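Local coordinates for putative cell surface protein, similar to internalin proteins (Listeria monocytogenes EGD-e, PDB 5KZS) that is of unknown function but is a putative internalin-like cell surface protein built on leucine-rich repeats, at residues N242-K253 against E329-N340. Residues are numbered along the deposited sequence; the frame is centred on the assembly and turned at random.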
# COMPACT_ATOMS: atom_id res chain seq x y z
N ASN A 242 -11.20 -0.64 -11.91
CA ASN A 242 -10.38 -1.32 -12.89
C ASN A 242 -9.91 -2.68 -12.37
O ASN A 242 -9.69 -2.85 -11.17
CB ASN A 242 -9.18 -0.45 -13.23
CG ASN A 242 -9.55 1.00 -13.44
OD1 ASN A 242 -10.20 1.35 -14.42
ND2 ASN A 242 -9.16 1.86 -12.50
N GLN A 243 -9.75 -3.63 -13.28
CA GLN A 243 -9.38 -5.00 -12.94
C GLN A 243 -9.00 -5.69 -14.24
O GLN A 243 -9.62 -5.45 -15.28
CB GLN A 243 -10.54 -5.71 -12.23
CG GLN A 243 -10.14 -6.81 -11.26
CD GLN A 243 -9.64 -6.36 -9.88
OE1 GLN A 243 -9.16 -7.18 -9.09
NE2 GLN A 243 -9.78 -5.07 -9.56
N SER A 244 -7.95 -6.51 -14.22
CA SER A 244 -7.49 -7.17 -15.44
C SER A 244 -7.19 -8.60 -15.09
O SER A 244 -6.47 -8.83 -14.12
CB SER A 244 -6.25 -6.50 -16.04
OG SER A 244 -5.06 -6.74 -15.29
N GLY A 245 -7.73 -9.55 -15.85
CA GLY A 245 -7.49 -10.95 -15.57
C GLY A 245 -7.64 -11.85 -16.76
O GLY A 245 -7.75 -11.41 -17.89
N THR A 246 -7.60 -13.15 -16.48
CA THR A 246 -7.98 -14.15 -17.45
C THR A 246 -8.99 -15.12 -16.85
O THR A 246 -9.19 -15.20 -15.62
CB THR A 246 -6.77 -14.94 -18.04
OG1 THR A 246 -6.14 -15.73 -17.02
CG2 THR A 246 -5.77 -13.97 -18.72
N VAL A 247 -9.63 -15.82 -17.76
CA VAL A 247 -10.55 -16.87 -17.43
C VAL A 247 -10.00 -18.08 -18.21
O VAL A 247 -9.17 -17.92 -19.12
CB VAL A 247 -12.00 -16.38 -17.75
CG1 VAL A 247 -12.56 -16.96 -19.05
CG2 VAL A 247 -12.93 -16.62 -16.56
N PRO A 248 -10.38 -19.31 -17.82
CA PRO A 248 -9.74 -20.45 -18.47
C PRO A 248 -10.07 -20.58 -19.96
O PRO A 248 -11.20 -20.29 -20.38
CB PRO A 248 -10.27 -21.66 -17.68
CG PRO A 248 -10.76 -21.11 -16.39
CD PRO A 248 -11.24 -19.72 -16.69
N ASP A 249 -9.08 -21.04 -20.72
CA ASP A 249 -9.23 -21.28 -22.16
C ASP A 249 -10.29 -22.36 -22.40
O ASP A 249 -10.56 -23.18 -21.52
CB ASP A 249 -7.90 -21.72 -22.78
CG ASP A 249 -6.80 -20.67 -22.62
OD1 ASP A 249 -7.08 -19.55 -22.13
OD2 ASP A 249 -5.64 -20.98 -22.98
N GLN A 250 -10.88 -22.35 -23.60
CA GLN A 250 -11.95 -23.30 -23.94
C GLN A 250 -11.81 -23.82 -25.35
O GLN A 250 -11.18 -23.20 -26.21
CB GLN A 250 -13.34 -22.65 -23.79
CG GLN A 250 -13.89 -22.65 -22.38
CD GLN A 250 -15.29 -22.05 -22.29
OE1 GLN A 250 -16.09 -22.17 -23.21
NE2 GLN A 250 -15.59 -21.40 -21.18
N ILE A 251 -12.42 -24.99 -25.56
CA ILE A 251 -12.55 -25.60 -26.87
C ILE A 251 -14.06 -25.84 -27.11
O ILE A 251 -14.74 -26.44 -26.27
CB ILE A 251 -11.72 -26.91 -26.98
CG1 ILE A 251 -10.22 -26.63 -26.77
CG2 ILE A 251 -11.92 -27.58 -28.33
CD1 ILE A 251 -9.38 -27.84 -26.41
N ILE A 252 -14.58 -25.32 -28.22
CA ILE A 252 -15.99 -25.51 -28.61
C ILE A 252 -16.07 -26.02 -30.03
O ILE A 252 -15.14 -25.84 -30.83
CB ILE A 252 -16.84 -24.22 -28.50
CG1 ILE A 252 -16.18 -23.06 -29.27
CG2 ILE A 252 -17.09 -23.85 -27.05
CD1 ILE A 252 -17.15 -21.97 -29.66
N LYS A 253 -17.20 -26.65 -30.35
CA LYS A 253 -17.46 -27.12 -31.71
C LYS A 253 -18.15 -25.99 -32.48
O LYS A 253 -19.01 -25.29 -31.95
CB LYS A 253 -18.27 -28.42 -31.69
CG LYS A 253 -17.64 -29.46 -30.75
CD LYS A 253 -17.97 -30.92 -31.08
CE LYS A 253 -17.20 -31.85 -30.14
NZ LYS A 253 -17.18 -33.28 -30.57
N GLU A 329 -8.84 2.05 -17.19
CA GLU A 329 -8.65 0.67 -17.71
C GLU A 329 -9.97 -0.06 -17.94
O GLU A 329 -10.09 -0.84 -18.89
CB GLU A 329 -7.77 -0.18 -16.77
CG GLU A 329 -7.17 -1.42 -17.41
CD GLU A 329 -6.66 -2.48 -16.42
OE1 GLU A 329 -7.15 -2.56 -15.26
OE2 GLU A 329 -5.78 -3.26 -16.83
N GLY A 330 -10.95 0.16 -17.05
CA GLY A 330 -12.16 -0.64 -17.03
C GLY A 330 -11.81 -1.99 -16.46
O GLY A 330 -10.73 -2.15 -15.88
N CYS A 331 -12.71 -2.97 -16.62
CA CYS A 331 -12.45 -4.35 -16.21
C CYS A 331 -12.25 -5.18 -17.48
O CYS A 331 -13.00 -5.03 -18.41
CB CYS A 331 -13.62 -4.88 -15.38
SG CYS A 331 -13.84 -4.02 -13.80
N VAL A 332 -11.21 -6.01 -17.53
CA VAL A 332 -10.92 -6.83 -18.71
C VAL A 332 -10.61 -8.28 -18.30
O VAL A 332 -9.95 -8.51 -17.29
CB VAL A 332 -9.69 -6.33 -19.51
CG1 VAL A 332 -9.88 -6.54 -21.00
CG2 VAL A 332 -9.38 -4.88 -19.20
N TYR A 333 -11.09 -9.25 -19.06
CA TYR A 333 -10.74 -10.64 -18.82
C TYR A 333 -10.53 -11.30 -20.16
O TYR A 333 -11.39 -11.20 -21.03
CB TYR A 333 -11.81 -11.34 -17.97
CG TYR A 333 -11.85 -10.75 -16.59
CD1 TYR A 333 -11.01 -11.22 -15.60
CD2 TYR A 333 -12.67 -9.66 -16.30
CE1 TYR A 333 -11.01 -10.65 -14.33
CE2 TYR A 333 -12.68 -9.08 -15.04
CZ TYR A 333 -11.84 -9.57 -14.05
OH TYR A 333 -11.84 -9.00 -12.79
N ASP A 334 -9.36 -11.90 -20.35
CA ASP A 334 -8.98 -12.54 -21.62
C ASP A 334 -8.98 -14.07 -21.54
O ASP A 334 -8.86 -14.67 -20.46
CB ASP A 334 -7.58 -12.07 -22.04
CG ASP A 334 -7.44 -10.56 -22.06
OD1 ASP A 334 -8.45 -9.84 -21.99
OD2 ASP A 334 -6.29 -10.09 -22.14
N TRP A 335 -9.13 -14.71 -22.70
CA TRP A 335 -8.87 -16.15 -22.84
C TRP A 335 -8.76 -16.53 -24.30
O TRP A 335 -9.23 -15.80 -25.18
CB TRP A 335 -9.96 -16.98 -22.14
CG TRP A 335 -11.26 -17.00 -22.85
CD1 TRP A 335 -11.74 -18.00 -23.65
CD2 TRP A 335 -12.27 -16.00 -22.82
NE1 TRP A 335 -12.98 -17.67 -24.12
CE2 TRP A 335 -13.33 -16.45 -23.63
CE3 TRP A 335 -12.38 -14.75 -22.19
CZ2 TRP A 335 -14.50 -15.69 -23.82
CZ3 TRP A 335 -13.54 -13.99 -22.39
CH2 TRP A 335 -14.59 -14.47 -23.20
N VAL A 336 -8.12 -17.67 -24.55
CA VAL A 336 -8.02 -18.24 -25.89
C VAL A 336 -9.17 -19.23 -26.06
O VAL A 336 -9.36 -20.10 -25.22
CB VAL A 336 -6.67 -18.96 -26.10
CG1 VAL A 336 -6.63 -19.71 -27.43
CG2 VAL A 336 -5.51 -17.97 -26.00
N LEU A 337 -9.92 -19.07 -27.15
CA LEU A 337 -11.00 -19.99 -27.55
C LEU A 337 -10.66 -20.70 -28.86
O LEU A 337 -10.53 -20.05 -29.91
CB LEU A 337 -12.31 -19.24 -27.73
CG LEU A 337 -13.57 -20.08 -27.96
CD1 LEU A 337 -13.94 -20.83 -26.70
CD2 LEU A 337 -14.71 -19.18 -28.41
N THR A 338 -10.52 -22.03 -28.80
CA THR A 338 -10.27 -22.84 -29.98
C THR A 338 -11.60 -23.37 -30.52
O THR A 338 -12.39 -23.96 -29.77
CB THR A 338 -9.30 -23.98 -29.66
OG1 THR A 338 -8.05 -23.42 -29.26
CG2 THR A 338 -9.08 -24.90 -30.88
N VAL A 339 -11.86 -23.11 -31.80
CA VAL A 339 -13.04 -23.61 -32.48
C VAL A 339 -12.58 -24.67 -33.48
O VAL A 339 -11.70 -24.41 -34.30
CB VAL A 339 -13.79 -22.47 -33.20
CG1 VAL A 339 -15.00 -23.00 -33.96
CG2 VAL A 339 -14.22 -21.40 -32.19
N ASN A 340 -13.17 -25.86 -33.39
CA ASN A 340 -12.93 -26.97 -34.33
C ASN A 340 -14.24 -27.60 -34.78
O ASN A 340 -15.34 -27.17 -34.42
CB ASN A 340 -11.99 -28.03 -33.72
CG ASN A 340 -12.27 -28.31 -32.25
OD1 ASN A 340 -11.46 -27.97 -31.39
ND2 ASN A 340 -13.41 -28.93 -31.96
OXT ASN A 340 -14.24 -28.57 -35.55
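A parallel strand pair forms one edge of the mixed sheet that follows the leucine-rich repeats: Q243-T246 and Q250-I252 both run alongside the C-terminal strand C331-V339. Main-chain bonds pair Q243 with C331 through T246 with D334. After an irregular V247-D249, pairing resumes with Q250 beside L337, shifted by one residue.

D249 spans the break with its side chain. Its OD1 accepts V336 N at 3.2 Å, from above the carboxylate plane. CG lies beside the backbone N of D249 (chi1 -60°), which brings the carboxylate to V336. In the same break, V247 CG1 covers one face of the W335 ring, near its rim, 3.8 Å from CE3. I260 of strand 258-261 touches both residues.

At the start of the pair, N242 OD1 takes two amides. G330 N comes in the carbonyl plane, on a lone pair, at 3.0 Å. E329 N sits well above that plane. Two bonds thus hold the turn into the second strand.

The Y333 ring runs obliquely past G245, with CD1 3.5 Å from G245 CA. Glycine leaves room for the ring here. The Y333 OH reaches Q243 CG and is hydrogen-bonded to L227 O of strand 226-227. Farther along, Q250 CB meets L337 CD1 at 3.5 Å. I252 CD1 lies 3.9 Å from both L337 CD2 and V339 CG2, forming a small apolar cluster.

The arrangement is consistent with the Ig-like domain fused to the repeats in internalins, where the first and last strands pair in parallel.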